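PDB 4GQ2: nucleoporin nup120 from Schizosaccharomyces pombe, which serves as a structural component of the nuclear pore complex, whose nucleoporins can also act as docking sites for nuclear transport factors. Local coordinates for residues F552-L557 with L578-R582; S733-N738 with Q831-W835. All coordinates share one frame; numbering follows the deposited sequence.

Contact 1 (552-557 with 578-582) bridges 20 intervening residues between a turn and helix 571-585 and is built round an arginine with acidic neighbours, whereas contact 2 (733-738 with 831-835) spans 92 residues and is built round a tryptophan. The two thus join parts of the chain by different means, and they follow one another in series along it. The centres of contact 1 and contact 2 lie 27 Å apart, and the nearest atoms of contact 1 and contact 2 are about 11 Å apart, without touching. Helix 672-703 borders both: it packs on L578, D553 and E554 of contact 1 and on L735 and L736 of contact 2.

Contact 1: F552-L557 with L578-R582; sequences FDEEPL and LDLGR
R582 reaches from helix 571-585 into the turn that follows helix 548-553, forming a salt-bridge network with D579 and E555. Its NH1 gives a hydrogen bond of 2.8 Å to the backbone O of F552. That oxygen lies close to the guanidinium plane, whereas the donor stands 56° out of the carbonyl plane. E555 meets the group differently: its OE1 lies over one guanidinium face, 3.9 Å from NH2 of R582, a long salt bridge held by charge alone. Beside this polar centre, CD1 of L578 meets the F552 ring at its edge, 3.5 Å from CD2, while Y575 makes an edge-to-face pair with the same ring and L653 and L657 of helix 646-658 pack on it. Farther along the loop, past a cis peptide before P556 at the N-cap position of helix 557-561, L557 lays its CG against CB of D579 at 3.6 Å. Within its own helix D579 also holds the arginine, its OD1 taking NH2 and, weakly, NE of R582, which helps fix the guanidinium's rotation. Its CG stands anti to the backbone N (chi1 -173°), carrying the carboxylate to the guanidinium edge, where NH2 of R582 meets OD1 of D579 on its anti side at 2.7 Å.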
# COMPACT_ATOMS: atom_id res chain seq x y z
N PHE A 552 -5.92 -24.31 -2.62
CA PHE A 552 -6.19 -24.34 -4.06
C PHE A 552 -5.17 -23.56 -4.90
O PHE A 552 -5.10 -23.75 -6.11
CB PHE A 552 -7.60 -23.84 -4.35
CG PHE A 552 -8.67 -24.86 -4.05
CD1 PHE A 552 -9.25 -24.91 -2.79
CD2 PHE A 552 -9.08 -25.76 -5.01
CE1 PHE A 552 -10.22 -25.85 -2.50
CE2 PHE A 552 -10.06 -26.70 -4.73
CZ PHE A 552 -10.63 -26.74 -3.47
N ASP A 553 -4.39 -22.69 -4.26
CA ASP A 553 -3.37 -21.91 -4.95
C ASP A 553 -2.10 -22.73 -5.13
O ASP A 553 -1.63 -22.90 -6.26
CB ASP A 553 -3.07 -20.62 -4.18
CG ASP A 553 -2.34 -19.59 -5.02
OD1 ASP A 553 -2.95 -19.05 -5.97
OD2 ASP A 553 -1.16 -19.29 -4.72
N GLU A 554 -1.55 -23.23 -4.03
CA GLU A 554 -0.32 -24.02 -4.06
C GLU A 554 -0.59 -25.48 -4.46
O GLU A 554 -1.53 -26.11 -3.98
CB GLU A 554 0.45 -23.92 -2.73
CG GLU A 554 -0.41 -24.01 -1.48
CD GLU A 554 0.06 -23.07 -0.38
OE1 GLU A 554 -0.10 -21.84 -0.53
OE2 GLU A 554 0.58 -23.58 0.64
N GLU A 555 0.28 -25.98 -5.34
CA GLU A 555 0.12 -27.27 -6.04
C GLU A 555 -0.00 -28.50 -5.12
O GLU A 555 0.09 -28.36 -3.89
CB GLU A 555 1.29 -27.46 -7.02
CG GLU A 555 1.76 -26.20 -7.75
CD GLU A 555 0.83 -25.76 -8.87
OE1 GLU A 555 0.35 -26.63 -9.64
OE2 GLU A 555 0.59 -24.54 -9.00
N PRO A 556 -0.24 -29.70 -5.69
CA PRO A 556 -0.66 -30.08 -7.04
C PRO A 556 -2.05 -30.72 -7.04
O PRO A 556 -2.62 -30.98 -5.97
CB PRO A 556 0.38 -31.12 -7.44
CG PRO A 556 0.83 -31.73 -6.15
CD PRO A 556 0.37 -30.86 -5.01
N LEU A 557 -2.60 -30.98 -8.23
CA LEU A 557 -3.95 -31.53 -8.35
C LEU A 557 -4.11 -32.85 -7.58
O LEU A 557 -5.11 -33.03 -6.87
CB LEU A 557 -4.35 -31.71 -9.82
CG LEU A 557 -5.78 -31.36 -10.29
CD1 LEU A 557 -6.07 -32.04 -11.62
CD2 LEU A 557 -6.89 -31.67 -9.29
N LEU A 578 -11.00 -26.35 -11.62
CA LEU A 578 -10.19 -25.33 -10.96
C LEU A 578 -8.75 -25.39 -11.47
O LEU A 578 -8.17 -24.35 -11.81
CB LEU A 578 -10.26 -25.46 -9.42
CG LEU A 578 -9.43 -24.55 -8.48
CD1 LEU A 578 -8.03 -25.12 -8.28
CD2 LEU A 578 -9.37 -23.09 -8.92
N ASP A 579 -8.18 -26.59 -11.54
CA ASP A 579 -6.83 -26.75 -12.05
C ASP A 579 -6.70 -26.26 -13.49
O ASP A 579 -5.66 -25.69 -13.86
CB ASP A 579 -6.36 -28.20 -11.93
CG ASP A 579 -4.90 -28.37 -12.28
OD1 ASP A 579 -4.05 -27.86 -11.52
OD2 ASP A 579 -4.61 -29.00 -13.31
N LEU A 580 -7.75 -26.46 -14.29
CA LEU A 580 -7.80 -25.93 -15.65
C LEU A 580 -7.72 -24.39 -15.66
O LEU A 580 -7.10 -23.80 -16.55
CB LEU A 580 -9.07 -26.41 -16.38
CG LEU A 580 -9.27 -27.90 -16.71
CD1 LEU A 580 -10.58 -28.10 -17.45
CD2 LEU A 580 -8.13 -28.48 -17.53
N GLY A 581 -8.35 -23.75 -14.68
CA GLY A 581 -8.28 -22.30 -14.51
C GLY A 581 -6.89 -21.86 -14.08
O GLY A 581 -6.33 -20.91 -14.66
N ARG A 582 -6.35 -22.55 -13.08
CA ARG A 582 -4.98 -22.31 -12.60
C ARG A 582 -3.96 -22.38 -13.74
O ARG A 582 -3.11 -21.50 -13.86
CB ARG A 582 -4.57 -23.32 -11.54
CG ARG A 582 -5.28 -23.21 -10.20
CD ARG A 582 -4.50 -23.92 -9.10
NE ARG A 582 -4.12 -25.30 -9.43
CZ ARG A 582 -3.75 -26.22 -8.54
NH1 ARG A 582 -3.74 -25.94 -7.24
NH2 ARG A 582 -3.41 -27.43 -8.95

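Contact 2: S733-N738 with Q831-W835; sequences SFLLEN and QLIGW
S733 begins the contact by setting its CB 3.8 Å from CH2 of W835, at the six-membered end of the indole. Its hydroxyl is engaged with W729 O and Q690 OE1, and it is the CB that meets the indole. The following residue carries the aromatic part of the contact. F734 turns a ring edge toward the face of W835 in a T-shaped pair, the phenyl and five-membered ring centroids 5.2 Å apart and their planes at 69°. With CG anti to the backbone N (chi1 164°), F734 brings CD1 over the indole face, next to CG of W835, and its CB lies over the five-membered ring in a CH-pi contact. CE1 of F734 meets CD2 of L832 at 4.0 Å, the two side chains crossing at about a right angle.

One turn on, E737 sends an extended chain beyond CG across to the indole edge. NE1 of W835 donates to OE2 of E737 at 2.7 Å; the carboxylate oxygen lies in the indole plane, but the N-H comes to it from above the carboxylate plane. This bond satisfies the indole N-H of a buried tryptophan and helps fix the turn of its ring. N738 then folds back along its own helix, its ND2 bonding F734 O at 2.8 Å and also lying over the centre of the F734 ring, 3.6 Å above its plane. The same amide packs on L832, whose CD2 is 3.5 Å from ND2 of N738.

The contact thus joins helix 719-739 to residues 831-835, which belong to the HEAT-repeat part of the protein. L812 and L816 of helix 812-822 pack on F734, V813 of that helix touches W835, and R601, V604 and Q605 of helix 590-605 also border the indole.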
# COMPACT_ATOMS: atom_id res chain seq x y z
N SER A 733 -9.62 -6.65 -6.01
CA SER A 733 -8.59 -5.77 -6.60
C SER A 733 -8.61 -4.39 -5.97
O SER A 733 -7.56 -3.79 -5.76
CB SER A 733 -8.75 -5.67 -8.13
OG SER A 733 -8.69 -6.96 -8.73
N PHE A 734 -9.80 -3.89 -5.66
CA PHE A 734 -9.94 -2.67 -4.88
C PHE A 734 -9.16 -2.74 -3.56
O PHE A 734 -8.29 -1.90 -3.29
CB PHE A 734 -11.42 -2.37 -4.66
CG PHE A 734 -11.70 -1.36 -3.59
CD1 PHE A 734 -11.46 -0.01 -3.80
CD2 PHE A 734 -12.25 -1.76 -2.37
CE1 PHE A 734 -11.73 0.92 -2.81
CE2 PHE A 734 -12.52 -0.84 -1.37
CZ PHE A 734 -12.26 0.51 -1.59
N LEU A 735 -9.43 -3.76 -2.76
CA LEU A 735 -8.72 -3.94 -1.49
C LEU A 735 -7.21 -4.16 -1.64
O LEU A 735 -6.43 -3.71 -0.79
CB LEU A 735 -9.35 -5.04 -0.65
CG LEU A 735 -10.76 -4.69 -0.14
CD1 LEU A 735 -11.44 -5.93 0.41
CD2 LEU A 735 -10.73 -3.59 0.92
N LEU A 736 -6.79 -4.84 -2.70
CA LEU A 736 -5.36 -5.02 -2.97
C LEU A 736 -4.67 -3.66 -3.22
O LEU A 736 -3.52 -3.45 -2.83
CB LEU A 736 -5.11 -6.01 -4.13
CG LEU A 736 -5.32 -7.48 -3.73
CD1 LEU A 736 -5.24 -8.42 -4.93
CD2 LEU A 736 -4.31 -7.91 -2.68
N GLU A 737 -5.40 -2.74 -3.84
CA GLU A 737 -4.92 -1.38 -4.02
C GLU A 737 -4.85 -0.65 -2.67
O GLU A 737 -4.09 0.30 -2.51
CB GLU A 737 -5.78 -0.62 -5.04
CG GLU A 737 -4.98 0.31 -5.94
CD GLU A 737 -5.84 1.21 -6.82
OE1 GLU A 737 -5.71 2.45 -6.72
OE2 GLU A 737 -6.63 0.67 -7.63
N ASN A 738 -5.63 -1.10 -1.70
CA ASN A 738 -5.61 -0.48 -0.37
C ASN A 738 -4.39 -0.92 0.45
O ASN A 738 -4.01 -0.27 1.44
CB ASN A 738 -6.91 -0.78 0.38
CG ASN A 738 -8.05 0.14 -0.02
OD1 ASN A 738 -8.45 1.01 0.75
ND2 ASN A 738 -8.59 -0.05 -1.23
N GLN A 831 -7.14 8.60 -4.82
CA GLN A 831 -6.44 7.49 -5.43
C GLN A 831 -7.44 6.40 -5.80
O GLN A 831 -7.30 5.75 -6.84
CB GLN A 831 -5.42 6.92 -4.43
CG GLN A 831 -4.09 6.50 -5.03
CD GLN A 831 -3.16 7.68 -5.28
OE1 GLN A 831 -3.25 8.71 -4.60
NE2 GLN A 831 -2.27 7.54 -6.25
N LEU A 832 -8.46 6.23 -4.95
CA LEU A 832 -9.43 5.12 -5.07
C LEU A 832 -10.72 5.50 -5.80
O LEU A 832 -11.60 4.64 -5.99
CB LEU A 832 -9.78 4.58 -3.68
CG LEU A 832 -8.65 3.96 -2.86
CD1 LEU A 832 -9.09 3.80 -1.41
CD2 LEU A 832 -8.18 2.63 -3.44
N ILE A 833 -10.84 6.76 -6.20
CA ILE A 833 -12.11 7.29 -6.72
C ILE A 833 -12.66 6.56 -7.94
O ILE A 833 -13.87 6.55 -8.16
CB ILE A 833 -12.01 8.82 -6.99
CG1 ILE A 833 -13.40 9.46 -6.88
CG2 ILE A 833 -11.28 9.11 -8.31
CD1 ILE A 833 -13.37 10.97 -6.79
N GLY A 834 -11.80 5.92 -8.73
CA GLY A 834 -12.24 5.22 -9.94
C GLY A 834 -13.00 3.93 -9.67
O GLY A 834 -13.61 3.37 -10.57
N TRP A 835 -12.97 3.46 -8.42
CA TRP A 835 -13.67 2.25 -7.99
C TRP A 835 -15.09 2.50 -7.57
O TRP A 835 -15.90 1.56 -7.55
CB TRP A 835 -12.92 1.60 -6.83
CG TRP A 835 -11.58 1.04 -7.19
CD1 TRP A 835 -10.33 1.54 -6.84
CD2 TRP A 835 -11.30 -0.18 -7.99
NE1 TRP A 835 -9.33 0.74 -7.35
CE2 TRP A 835 -9.84 -0.31 -8.04
CE3 TRP A 835 -12.08 -1.13 -8.62
CZ2 TRP A 835 -9.21 -1.36 -8.69
CZ3 TRP A 835 -11.44 -2.19 -9.29
CH2 TRP A 835 -10.04 -2.29 -9.33